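Local coordinates for protein ricin B-related lectin (Polyporus squamosus, PDB 5MUA) that binds galactose and calcium, pairing a ricin-B-type beta-trefoil lectin with a papain-like protease part that takes up the inhibitor E-64, at residues 13-18 / 138-143; 19-24 / 33-38; 78-83 / 132-137; 47-52 / 60-65. All coordinates share one frame; numbering follows the deposited sequence.

Overall arrangement
All four contacts belong to the beta-trefoil lectin part, yet their chemistry changes with depth. Contact 4, the buried one, joins strands 49-53 and 59-64 in a hairpin whose indole, isoleucine and valine pack on one side. Contact 2 is a second hairpin, partly buried, and it meets contact 4 where the Leu21 carbonyl receives the Trp49 indole N-H; their centres lie about 12 Å apart. Nearer the surface, contacts 1 and 3 bring together pieces far apart in sequence, contact 1 relying on turns and two bridging waters, contact 3 on a turn and a carboxylate. Gln142 of contact 1 reaches the backbone of 132-137, tying these two together, whereas contacts 3 and 4 do not touch.

Contact 1 of 4, residues 13-18 / 138-143; sequences SAYVAN and NNTSQN
Tyr15 lays one face of its ring over Ser141, whose CB stands 4.2 Å from the ring centroid and only 8° off the normal, a CH-pi contact. At the ring's edge, Thr140 OG1 lies in plane, 3.4 Å from Tyr15 CD1, and Asn139 CB approaches CE1 at a slant. The phenol reaches this turn because its CG is trans to the backbone N (chi1 178°). Beside it, a single direct hydrogen bond joins the segments: Ala14 N gives to Asn143 O at 2.9 Å, arriving well above the carbonyl plane.

Two waters extend the join. One gives a proton to Asn143 O and also meets Ser13 OG, with a weak bond to Ser141 O; the other links Ala14 O to Thr140 OG1. Further out, each loop is braced from within. Asn139 OD1 accepts from both Ser141 N and Ser141 OG, the latter at 2.7 Å, which holds the residue under the tyrosine in place. Ser13 OG likewise accepts from Tyr15 N at 3.0 Å. The arrangement thus sets an ST turn at Ser13 against an Asx turn at Asn139 leading into a type I beta turn, joining two interstrand loops of the beta-trefoil.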
loop_
_atom_site.group_PDB
_atom_site.type_symbol
_atom_site.label_atom_id
_atom_site.label_comp_id
_atom_site.label_asym_id
_atom_site.label_seq_id
_atom_site.Cartn_x
_atom_site.Cartn_y
_atom_site.Cartn_z
ATOM N N SER B 13 -15.684 25.534 21.932
ATOM C CA SER B 13 -16.191 26.758 22.673
ATOM C C SER B 13 -15.517 26.873 24.018
ATOM O O SER B 13 -15.457 25.911 24.735
ATOM C CB SER B 13 -17.684 26.660 22.909
ATOM O OG SER B 13 -18.159 27.800 23.624
ATOM N N ALA B 14 -15.019 28.066 24.394
ATOM C CA ALA B 14 -14.568 28.252 25.778
ATOM C C ALA B 14 -15.729 28.718 26.636
ATOM O O ALA B 14 -15.514 28.903 27.821
ATOM C CB ALA B 14 -13.412 29.230 25.859
ATOM N N TYR B 15 -16.904 28.949 26.045
ATOM C CA TYR B 15 -18.075 29.447 26.758
ATOM C C TYR B 15 -18.842 28.367 27.464
ATOM O O TYR B 15 -19.316 28.560 28.558
ATOM C CB TYR B 15 -18.964 30.158 25.777
ATOM C CG TYR B 15 -20.259 30.712 26.312
ATOM C CD1 TYR B 15 -20.272 31.803 27.170
ATOM C CD2 TYR B 15 -21.474 30.207 25.891
ATOM C CE1 TYR B 15 -21.460 32.341 27.598
ATOM C CE2 TYR B 15 -22.687 30.745 26.328
ATOM C CZ TYR B 15 -22.647 31.845 27.176
ATOM O OH TYR B 15 -23.812 32.384 27.644
ATOM N N VAL B 16 -18.975 27.199 26.838
ATOM C CA VAL B 16 -19.604 26.031 27.476
ATOM C C VAL B 16 -18.738 24.803 27.246
ATOM O O VAL B 16 -18.076 24.713 26.235
ATOM C CB VAL B 16 -21.022 25.771 26.975
ATOM C CG1 VAL B 16 -21.933 26.912 27.420
ATOM C CG2 VAL B 16 -21.055 25.594 25.471
ATOM N N ALA B 17 -18.789 23.859 28.169
ATOM C CA ALA B 17 -17.939 22.696 28.095
ATOM C C ALA B 17 -18.408 21.659 27.067
ATOM O O ALA B 17 -19.575 21.604 26.645
ATOM C CB ALA B 17 -17.857 22.015 29.469
ATOM N N ASN B 18 -17.459 20.805 26.707
ATOM C CA ASN B 18 -17.754 19.652 25.883
ATOM C C ASN B 18 -18.361 19.944 24.509
ATOM O O ASN B 18 -19.054 19.117 23.949
ATOM C CB ASN B 18 -18.648 18.711 26.650
ATOM C CG ASN B 18 -18.009 18.230 27.908
ATOM O OD1 ASN B 18 -18.457 18.534 29.013
ATOM N ND2 ASN B 18 -16.909 17.509 27.752
ATOM N N ASN B 138 -19.556 41.192 27.522
ATOM C CA ASN B 138 -20.226 40.721 28.760
ATOM C C ASN B 138 -20.417 39.204 28.858
ATOM O O ASN B 138 -20.967 38.671 29.827
ATOM C CB ASN B 138 -21.509 41.500 28.977
ATOM C CG ASN B 138 -22.617 41.130 28.001
ATOM O OD1 ASN B 138 -22.400 40.433 26.992
ATOM N ND2 ASN B 138 -23.795 41.631 28.269
ATOM N N ASN B 139 -19.874 38.460 27.878
ATOM C CA ASN B 139 -19.738 37.034 28.029
ATOM C C ASN B 139 -18.603 36.504 27.154
ATOM O O ASN B 139 -17.990 37.281 26.400
ATOM C CB ASN B 139 -21.094 36.325 27.810
ATOM C CG ASN B 139 -21.565 36.332 26.337
ATOM O OD1 ASN B 139 -20.788 36.111 25.418
ATOM N ND2 ASN B 139 -22.847 36.524 26.142
ATOM N N THR B 140 -18.351 35.195 27.253
ATOM C CA THR B 140 -17.241 34.586 26.560
ATOM C C THR B 140 -17.668 33.793 25.318
ATOM O O THR B 140 -16.913 32.949 24.872
ATOM C CB THR B 140 -16.370 33.746 27.480
ATOM O OG1 THR B 140 -17.148 32.727 28.052
ATOM C CG2 THR B 140 -15.728 34.580 28.524
ATOM N N SER B 141 -18.853 34.071 24.794
ATOM C CA SER B 141 -19.424 33.305 23.696
ATOM C C SER B 141 -18.615 33.410 22.404
ATOM O O SER B 141 -18.819 32.596 21.497
ATOM C CB SER B 141 -20.891 33.725 23.447
ATOM O OG SER B 141 -20.954 35.084 22.943
ATOM N N GLN B 142 -17.742 34.398 22.288
ATOM C CA GLN B 142 -16.882 34.525 21.132
ATOM C C GLN B 142 -15.475 33.966 21.332
ATOM O O GLN B 142 -14.576 34.186 20.487
ATOM C CB GLN B 142 -16.801 35.977 20.671
ATOM C CG GLN B 142 -18.168 36.591 20.521
ATOM C CD GLN B 142 -18.188 37.999 20.010
ATOM O OE1 GLN B 142 -17.377 38.832 20.385
ATOM N NE2 GLN B 142 -19.186 38.283 19.202
ATOM N N ASN B 143 -15.278 33.214 22.433
ATOM C CA ASN B 143 -13.942 32.736 22.744
ATOM C C ASN B 143 -13.950 31.240 22.424
ATOM O O ASN B 143 -14.902 30.510 22.774
ATOM C CB ASN B 143 -13.632 32.917 24.211
ATOM C CG ASN B 143 -13.482 34.378 24.595
ATOM O OD1 ASN B 143 -13.417 35.266 23.735
ATOM N ND2 ASN B 143 -13.400 34.624 25.897
HETATM O O HOH W 1 -17.626 30.144 22.426
HETATM O O HOH W 2 -15.434 31.178 29.312
#

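Contact 2 of 4, residues 19-24 / 33-38; sequences TRLALS and PDVIIS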
loop_
_atom_site.group_PDB
_atom_site.type_symbol
_atom_site.label_atom_id
_atom_site.label_comp_id
_atom_site.label_asym_id
_atom_site.label_seq_id
_atom_site.Cartn_x
_atom_site.Cartn_y
_atom_site.Cartn_z
ATOM N N THR B 19 -18.048 21.119 23.975
ATOM C CA THR B 19 -18.733 21.611 22.796
ATOM C C THR B 19 -17.704 22.118 21.793
ATOM O O THR B 19 -16.857 22.946 22.123
ATOM C CB THR B 19 -19.685 22.785 23.214
ATOM O OG1 THR B 19 -20.607 22.276 24.184
ATOM C CG2 THR B 19 -20.494 23.297 22.090
ATOM N N ARG B 20 -17.774 21.583 20.592
ATOM C CA ARG B 20 -16.914 22.057 19.502
ATOM C C ARG B 20 -17.663 22.176 18.176
ATOM O O ARG B 20 -18.814 21.740 18.040
ATOM C CB ARG B 20 -15.661 21.206 19.425
ATOM C CG ARG B 20 -15.972 19.776 19.084
ATOM C CD ARG B 20 -14.764 18.938 19.421
ATOM N NE ARG B 20 -15.041 17.536 19.355
ATOM C CZ ARG B 20 -14.220 16.596 19.795
ATOM N NH1 ARG B 20 -13.099 16.895 20.383
ATOM N NH2 ARG B 20 -14.560 15.339 19.661
ATOM N N LEU B 21 -17.004 22.812 17.204
ATOM C CA LEU B 21 -17.623 23.125 15.975
ATOM C C LEU B 21 -17.572 21.946 15.027
ATOM O O LEU B 21 -16.580 21.232 14.948
ATOM C CB LEU B 21 -16.943 24.299 15.371
ATOM C CG LEU B 21 -17.145 25.613 16.151
ATOM C CD1 LEU B 21 -16.533 26.701 15.283
ATOM C CD2 LEU B 21 -18.629 25.929 16.413
ATOM N N ALA B 22 -18.638 21.779 14.287
ATOM C CA ALA B 22 -18.688 20.765 13.220
ATOM C C ALA B 22 -19.550 21.333 12.075
ATOM O O ALA B 22 -20.191 22.374 12.209
ATOM C CB ALA B 22 -19.261 19.452 13.764
ATOM N N LEU B 23 -19.533 20.670 10.923
ATOM C CA LEU B 23 -20.401 21.029 9.820
ATOM C C LEU B 23 -21.537 20.030 9.685
ATOM O O LEU B 23 -21.327 18.834 9.692
ATOM C CB LEU B 23 -19.609 21.152 8.547
ATOM C CG LEU B 23 -20.394 21.775 7.425
ATOM C CD1 LEU B 23 -20.523 23.298 7.612
ATOM C CD2 LEU B 23 -19.606 21.531 6.120
ATOM N N SER B 24 -22.749 20.551 9.596
ATOM C CA SER B 24 -23.938 19.799 9.340
ATOM C C SER B 24 -23.808 18.991 8.093
ATOM O O SER B 24 -23.190 19.458 7.138
ATOM C CB SER B 24 -25.170 20.696 9.165
ATOM O OG SER B 24 -26.326 19.862 9.024
ATOM N N PRO B 33 -25.188 23.983 4.344
ATOM C CA PRO B 33 -24.995 23.333 5.639
ATOM C C PRO B 33 -24.487 24.343 6.687
ATOM O O PRO B 33 -23.625 25.189 6.405
ATOM C CB PRO B 33 -23.907 22.268 5.393
ATOM C CG PRO B 33 -23.160 22.775 4.202
ATOM C CD PRO B 33 -24.149 23.581 3.368
ATOM N N ASP B 34 -25.099 24.291 7.847
ATOM C CA ASP B 34 -24.695 25.174 8.947
ATOM C C ASP B 34 -23.446 24.656 9.617
ATOM O O ASP B 34 -23.262 23.442 9.820
ATOM C CB ASP B 34 -25.793 25.279 9.987
ATOM C CG ASP B 34 -27.095 25.850 9.408
ATOM O OD1 ASP B 34 -27.026 26.863 8.701
ATOM O OD2 ASP B 34 -28.146 25.248 9.618
ATOM N N VAL B 35 -22.599 25.572 10.069
ATOM C CA VAL B 35 -21.635 25.234 11.085
ATOM C C VAL B 35 -22.460 25.085 12.349
ATOM O O VAL B 35 -23.277 25.982 12.682
ATOM C CB VAL B 35 -20.516 26.311 11.257
ATOM C CG1 VAL B 35 -19.640 26.019 12.456
ATOM C CG2 VAL B 35 -19.643 26.372 10.024
ATOM N N ILE B 36 -22.244 24.015 13.106
ATOM C CA ILE B 36 -23.086 23.641 14.250
ATOM C C ILE B 36 -22.188 23.275 15.433
ATOM O O ILE B 36 -20.948 23.085 15.307
ATOM C CB ILE B 36 -24.070 22.479 13.955
ATOM C CG1 ILE B 36 -23.294 21.159 13.535
ATOM C CG2 ILE B 36 -25.036 22.848 12.819
ATOM C CD1 ILE B 36 -24.138 19.869 13.412
ATOM N N ILE B 37 -22.795 23.258 16.609
ATOM C CA ILE B 37 -22.146 22.741 17.795
ATOM C C ILE B 37 -22.237 21.213 17.775
ATOM O O ILE B 37 -23.197 20.661 17.261
ATOM C CB ILE B 37 -22.782 23.278 19.115
ATOM C CG1 ILE B 37 -24.267 22.836 19.275
ATOM C CG2 ILE B 37 -22.571 24.776 19.184
ATOM C CD1 ILE B 37 -24.999 23.330 20.560
ATOM N N SER B 38 -21.265 20.591 18.428
ATOM C CA SER B 38 -21.044 19.156 18.418
ATOM C C SER B 38 -20.512 18.772 19.770
ATOM O O SER B 38 -19.599 19.420 20.313
ATOM C CB SER B 38 -19.926 18.891 17.371
ATOM O OG SER B 38 -19.679 17.564 17.267
HETATM O O HOH W 3 -17.469 16.369 18.030
HETATM O O HOH W 4 -27.398 22.380 7.909
#
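Arg20 and Ser38 form a hydrogen-bonded pair at one end of this antiparallel ladder: Arg20 N gives to Ser38 O at 2.8 Å, whereas the return bond from Ser38 N is bent and weak. Ala22 and Ile36 are matched more evenly, Ala22 N to Ile36 O and Ile36 N to Ala22 O each being 2.8 Å. Ser24 N then gives to Asp34 O at 2.9 Å, carrying the bonding beyond the end of strand 19-23.

The polar side chains find further partners. A water in the guanidinium plane accepts from Arg20 NE at 3.0 Å and meets Ser38 OG at 2.6 Å; Arg20 NH2 bonds Val42 O, and the cation lies against Tyr10. Ser24 OG receives Asp26 N, and Asp34 forms a salt bridge with Lys31, while the backbone N-H of Asp34 gives to a second water.

Leu21, Leu23 and Val35 add apolar contacts. With Leu23 CG trans to its backbone N (chi1 -169°), Leu23 CD1 meets Val35 CG2 at 4.0 Å; Leu21 CD2 reaches Val35 CG1, and Leu21 and Val35 both pack on Val130 of strand 129-133. On the face with Arg20 and Ile36, Ala22 CB packs against Ser38 CB. The whole is an antiparallel beta hairpin of strands 19-23 and 35-39, a building element of the ricin-B beta-trefoil.

Contact 3 of 4, residues 78-83 / 132-137; sequences ATDGTA and GWQNIT
Asp80 lies flat on the indole of Trp133, the carboxylate and ring planes only 3° apart. Its CB sits 3.5 Å from the centroid of the six-membered ring, over the face, and the acid group extends above the pyrrole side. There both oxygens turn to Gln134: OD1 accepts the backbone N at 2.8 Å, approached from the syn side but out of the carboxylate plane, and OD2 uses its syn lone pair for NE2, also at 2.8 Å. Folding Gln134 CG between its own N and carbonyl carbon (chi1 66°) brings the amide back to the same carboxylate.

Next, Gly81 N gives to Gly132 O at 2.7 Å while lying obliquely against Trp133, 3.3 Å from CE3. Its positive phi suits the type II turn from Thr79 to Thr82. Thr82 returns the chain to the strand, Thr82 O accepting Gly132 N at 2.8 Å and Thr82 OG1 giving to Thr79 O at 2.6 Å across the turn. Gly81 and Thr82 both face Gly132, a G1 beta bulge.

With two N-H donors on the carboxylate and the indole beneath it, the acid's rotation is fixed, and the bonds would probably favour its ionised form.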
loop_
_atom_site.group_PDB
_atom_site.type_symbol
_atom_site.label_atom_id
_atom_site.label_comp_id
_atom_site.label_asym_id
_atom_site.label_seq_id
_atom_site.Cartn_x
_atom_site.Cartn_y
_atom_site.Cartn_z
ATOM N N ALA B 78 -22.686 41.714 8.026
ATOM C CA ALA B 78 -22.109 42.134 9.296
ATOM C C ALA B 78 -23.164 42.123 10.396
ATOM O O ALA B 78 -22.854 42.275 11.584
ATOM C CB ALA B 78 -21.529 43.558 9.150
ATOM N N THR B 79 -24.403 41.954 10.000
ATOM C CA THR B 79 -25.500 42.005 10.945
ATOM C C THR B 79 -25.378 40.938 12.002
ATOM O O THR B 79 -24.953 39.805 11.739
ATOM C CB THR B 79 -26.880 42.037 10.256
ATOM O OG1 THR B 79 -27.907 42.518 11.127
ATOM C CG2 THR B 79 -27.263 40.739 9.668
ATOM N N ASP B 80 -25.734 41.315 13.234
ATOM C CA ASP B 80 -25.698 40.336 14.313
ATOM C C ASP B 80 -26.639 39.173 14.026
ATOM O O ASP B 80 -27.796 39.351 13.612
ATOM C CB ASP B 80 -26.092 41.008 15.624
ATOM C CG ASP B 80 -25.064 41.942 16.109
ATOM O OD1 ASP B 80 -23.886 41.876 15.766
ATOM O OD2 ASP B 80 -25.471 42.847 16.904
ATOM N N GLY B 81 -26.134 37.957 14.282
ATOM C CA GLY B 81 -26.914 36.731 14.169
ATOM C C GLY B 81 -26.923 36.121 12.780
ATOM O O GLY B 81 -27.705 35.192 12.554
ATOM N N THR B 82 -26.095 36.658 11.885
ATOM C CA THR B 82 -25.894 36.093 10.568
ATOM C C THR B 82 -25.306 34.679 10.645
ATOM O O THR B 82 -24.370 34.452 11.385
ATOM C CB THR B 82 -24.895 36.960 9.797
ATOM O OG1 THR B 82 -25.454 38.288 9.651
ATOM C CG2 THR B 82 -24.599 36.388 8.424
ATOM N N ALA B 83 -25.869 33.768 9.862
ATOM C CA ALA B 83 -25.489 32.343 9.927
ATOM C C ALA B 83 -24.051 32.200 9.482
ATOM O O ALA B 83 -23.613 32.860 8.510
ATOM C CB ALA B 83 -26.362 31.503 8.996
ATOM N N GLY B 132 -22.378 35.023 13.194
ATOM C CA GLY B 132 -21.534 36.210 13.305
ATOM C C GLY B 132 -22.250 37.240 14.184
ATOM O O GLY B 132 -23.497 37.393 14.097
ATOM N N TRP B 133 -21.452 37.940 14.976
ATOM C CA TRP B 133 -21.962 38.926 15.928
ATOM C C TRP B 133 -20.857 39.970 16.175
ATOM O O TRP B 133 -19.658 39.675 16.218
ATOM C CB TRP B 133 -22.333 38.239 17.247
ATOM C CG TRP B 133 -23.417 39.037 18.060
ATOM C CD1 TRP B 133 -23.205 40.162 18.858
ATOM C CD2 TRP B 133 -24.800 38.788 18.093
ATOM N NE1 TRP B 133 -24.390 40.600 19.362
ATOM C CE2 TRP B 133 -25.385 39.760 18.969
ATOM C CE3 TRP B 133 -25.629 37.793 17.536
ATOM C CZ2 TRP B 133 -26.727 39.780 19.243
ATOM C CZ3 TRP B 133 -26.951 37.811 17.794
ATOM C CH2 TRP B 133 -27.520 38.811 18.637
ATOM N N GLN B 134 -21.282 41.213 16.380
ATOM C CA GLN B 134 -20.324 42.240 16.793
ATOM C C GLN B 134 -19.607 41.852 18.101
ATOM O O GLN B 134 -20.008 40.963 18.843
ATOM C CB GLN B 134 -21.039 43.599 16.942
ATOM C CG GLN B 134 -22.037 43.620 18.065
ATOM C CD GLN B 134 -22.729 44.998 18.205
ATOM O OE1 GLN B 134 -22.136 45.951 18.671
ATOM N NE2 GLN B 134 -23.955 45.067 17.778
ATOM N N ASN B 135 -18.532 42.537 18.376
ATOM C CA ASN B 135 -17.801 42.299 19.620
ATOM C C ASN B 135 -18.692 42.278 20.857
ATOM O O ASN B 135 -19.529 43.171 21.054
ATOM C CB ASN B 135 -16.659 43.314 19.788
ATOM C CG ASN B 135 -15.721 42.963 20.955
ATOM O OD1 ASN B 135 -15.410 41.810 21.201
ATOM N ND2 ASN B 135 -15.293 43.970 21.678
ATOM N N ILE B 136 -18.543 41.232 21.641
ATOM C CA ILE B 136 -19.254 41.022 22.893
ATOM C C ILE B 136 -18.268 41.083 24.022
ATOM O O ILE B 136 -17.282 40.372 23.995
ATOM C CB ILE B 136 -19.972 39.688 22.903
ATOM C CG1 ILE B 136 -21.158 39.734 21.921
ATOM C CG2 ILE B 136 -20.502 39.333 24.344
ATOM C CD1 ILE B 136 -21.894 38.408 21.720
ATOM N N THR B 137 -18.565 41.889 25.041
ATOM C CA THR B 137 -17.665 42.053 26.207
ATOM C C THR B 137 -18.263 41.496 27.503
ATOM O O THR B 137 -17.541 41.360 28.480
ATOM C CB THR B 137 -17.264 43.519 26.424
ATOM O OG1 THR B 137 -18.449 44.305 26.510
ATOM C CG2 THR B 137 -16.406 44.043 25.213
#

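Contact 4 of 4, residues 47-52 / 60-65; sequences NLWLIE and YTVRNA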
loop_
_atom_site.group_PDB
_atom_site.type_symbol
_atom_site.label_atom_id
_atom_site.label_comp_id
_atom_site.label_asym_id
_atom_site.label_seq_id
_atom_site.Cartn_x
_atom_site.Cartn_y
_atom_site.Cartn_z
ATOM N N ASN B 47 -15.975 17.275 12.458
ATOM C CA ASN B 47 -15.460 18.193 13.487
ATOM C C ASN B 47 -14.042 18.675 13.240
ATOM O O ASN B 47 -13.453 19.369 14.082
ATOM C CB ASN B 47 -15.647 17.631 14.888
ATOM C CG ASN B 47 -14.716 16.459 15.176
ATOM O OD1 ASN B 47 -13.766 16.199 14.372
ATOM N ND2 ASN B 47 -14.972 15.745 16.311
ATOM N N LEU B 48 -13.446 18.271 12.123
ATOM C CA LEU B 48 -12.054 18.587 11.869
ATOM C C LEU B 48 -11.940 19.778 10.969
ATOM O O LEU B 48 -12.518 19.788 9.898
ATOM C CB LEU B 48 -11.351 17.402 11.228
ATOM C CG LEU B 48 -11.366 16.143 12.113
ATOM C CD1 LEU B 48 -10.990 14.899 11.285
ATOM C CD2 LEU B 48 -10.419 16.303 13.323
ATOM N N TRP B 49 -11.106 20.743 11.368
ATOM C CA TRP B 49 -10.954 21.975 10.598
ATOM C C TRP B 49 -9.528 22.203 10.142
ATOM O O TRP B 49 -8.573 22.245 10.961
ATOM C CB TRP B 49 -11.431 23.180 11.412
ATOM C CG TRP B 49 -12.878 23.041 11.765
ATOM C CD1 TRP B 49 -13.378 22.500 12.923
ATOM C CD2 TRP B 49 -14.048 23.330 10.943
ATOM N NE1 TRP B 49 -14.724 22.499 12.888
ATOM C CE2 TRP B 49 -15.176 23.003 11.707
ATOM C CE3 TRP B 49 -14.237 23.892 9.678
ATOM C CZ2 TRP B 49 -16.501 23.180 11.236
ATOM C CZ3 TRP B 49 -15.552 24.087 9.192
ATOM C CH2 TRP B 49 -16.672 23.725 9.984
ATOM N N LEU B 50 -9.378 22.346 8.824
ATOM C CA LEU B 50 -8.100 22.569 8.178
ATOM C C LEU B 50 -7.983 24.057 7.937
ATOM O O LEU B 50 -8.755 24.620 7.217
ATOM C CB LEU B 50 -7.998 21.807 6.826
ATOM C CG LEU B 50 -6.773 22.145 5.956
ATOM C CD1 LEU B 50 -5.416 21.858 6.641
ATOM C CD2 LEU B 50 -6.780 21.348 4.678
ATOM N N ILE B 51 -7.014 24.655 8.616
ATOM C CA ILE B 51 -6.864 26.101 8.729
ATOM C C ILE B 51 -5.615 26.451 7.976
ATOM O O ILE B 51 -4.517 25.964 8.314
ATOM C CB ILE B 51 -6.819 26.506 10.202
ATOM C CG1 ILE B 51 -8.139 26.141 10.828
ATOM C CG2 ILE B 51 -6.613 28.027 10.287
ATOM C CD1 ILE B 51 -8.285 26.586 12.278
ATOM N N GLU B 52 -5.782 27.200 6.903
ATOM C CA GLU B 52 -4.716 27.474 5.950
ATOM C C GLU B 52 -4.454 28.979 5.785
ATOM O O GLU B 52 -5.344 29.725 5.523
ATOM C CB GLU B 52 -4.940 26.810 4.597
ATOM C CG GLU B 52 -5.011 25.294 4.672
ATOM C CD GLU B 52 -5.536 24.626 3.411
ATOM O OE1 GLU B 52 -6.732 24.791 3.118
ATOM O OE2 GLU B 52 -4.729 23.992 2.686
ATOM N N TYR B 60 -6.731 33.436 7.675
ATOM C CA TYR B 60 -6.796 32.015 7.321
ATOM C C TYR B 60 -8.129 31.696 6.707
ATOM O O TYR B 60 -9.165 32.323 7.052
ATOM C CB TYR B 60 -6.674 31.140 8.582
ATOM C CG TYR B 60 -5.384 31.350 9.336
ATOM C CD1 TYR B 60 -4.223 30.622 9.018
ATOM C CD2 TYR B 60 -5.306 32.267 10.401
ATOM C CE1 TYR B 60 -3.005 30.842 9.719
ATOM C CE2 TYR B 60 -4.134 32.497 11.083
ATOM C CZ TYR B 60 -2.985 31.790 10.752
ATOM O OH TYR B 60 -1.841 32.044 11.459
ATOM N N THR B 61 -8.135 30.682 5.818
ATOM C CA THR B 61 -9.385 29.980 5.529
ATOM C C THR B 61 -9.500 28.879 6.578
ATOM O O THR B 61 -8.501 28.399 7.101
ATOM C CB THR B 61 -9.386 29.364 4.142
ATOM O OG1 THR B 61 -8.159 28.652 3.879
ATOM C CG2 THR B 61 -9.577 30.412 3.114
ATOM N N VAL B 62 -10.732 28.488 6.856
ATOM C CA VAL B 62 -11.069 27.474 7.819
ATOM C C VAL B 62 -11.980 26.530 7.063
ATOM O O VAL B 62 -13.144 26.812 6.775
ATOM C CB VAL B 62 -11.763 28.075 9.083
ATOM C CG1 VAL B 62 -12.191 26.987 10.053
ATOM C CG2 VAL B 62 -10.856 29.079 9.708
ATOM N N ARG B 63 -11.411 25.415 6.679
ATOM C CA ARG B 63 -12.061 24.426 5.794
ATOM C C ARG B 63 -12.438 23.174 6.523
ATOM O O ARG B 63 -11.639 22.657 7.298
ATOM C CB ARG B 63 -11.079 24.101 4.650
ATOM C CG ARG B 63 -11.682 23.345 3.511
ATOM C CD ARG B 63 -10.666 22.974 2.434
ATOM N NE ARG B 63 -11.418 22.526 1.290
ATOM C CZ ARG B 63 -10.878 22.114 0.153
ATOM N NH1 ARG B 63 -9.554 22.015 0.016
ATOM N NH2 ARG B 63 -11.679 21.803 -0.829
ATOM N N ASN B 64 -13.615 22.650 6.248
ATOM C CA ASN B 64 -14.055 21.403 6.867
ATOM C C ASN B 64 -13.303 20.255 6.163
ATOM O O ASN B 64 -13.395 20.117 4.964
ATOM C CB ASN B 64 -15.568 21.259 6.776
ATOM C CG ASN B 64 -16.080 20.156 7.638
ATOM O OD1 ASN B 64 -16.372 19.085 7.154
ATOM N ND2 ASN B 64 -16.203 20.413 8.941
ATOM N N ALA B 65 -12.463 19.514 6.874
ATOM C CA ALA B 65 -11.599 18.504 6.200
ATOM C C ALA B 65 -12.537 17.479 5.540
ATOM O O ALA B 65 -12.242 17.018 4.421
ATOM C CB ALA B 65 -10.655 17.812 7.179
HETATM O O HOH W 5 -8.378 26.118 4.780
HETATM O O HOH W 6 -7.370 22.522 1.640
#
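The indole of Trp49 is overlapped by Asn64, whose ND2 stands 3.5 Å from Trp49 CH2, above the ring but displaced toward its rim. The amide is turned steeply to the indole, 76° between planes, so the two do not stack; it is held from outside, ND2 giving to Asn46 O and OD1 taking Ala67 N. The indole's own N-H is spent on Leu21 O, in the neighbouring hairpin.

On the same side of the hairpin, Val62 CG1 meets Trp49 CE3 obliquely at 3.7 Å, and Val62 CG2 lies beside Ile51 CG1, the two branched side chains pointing the same way. Ile51 CG2, trans to its backbone N, is thereby brought to Tyr60 CB at 3.5 Å.

The face carrying Glu52, Thr61 and Arg63 is wetter. One water meets Leu50 O, Glu52 OE1 and Thr61 OG1; another, in the guanidinium plane, accepts from Arg63 NH1 at 2.8 Å and also contacts Glu52 OE1. The two charges are therefore linked through water, Glu52 OE1 and Arg63 NH1 remaining 5.0 Å apart, while Arg63 NE bonds Gly68 O.

Paired backbone bonds join Leu50 with Arg63, Leu50 N to Arg63 O being 2.7 Å, and Glu52 with Thr61; Ala65 N adds a last one to Leu48 O. Largely apolar beside Trp49, Ile51 and Val62, more polar and hydrated on the other side, this beta-trefoil hairpin lies between strands 7-13 and 97-100, its antiparallel partners.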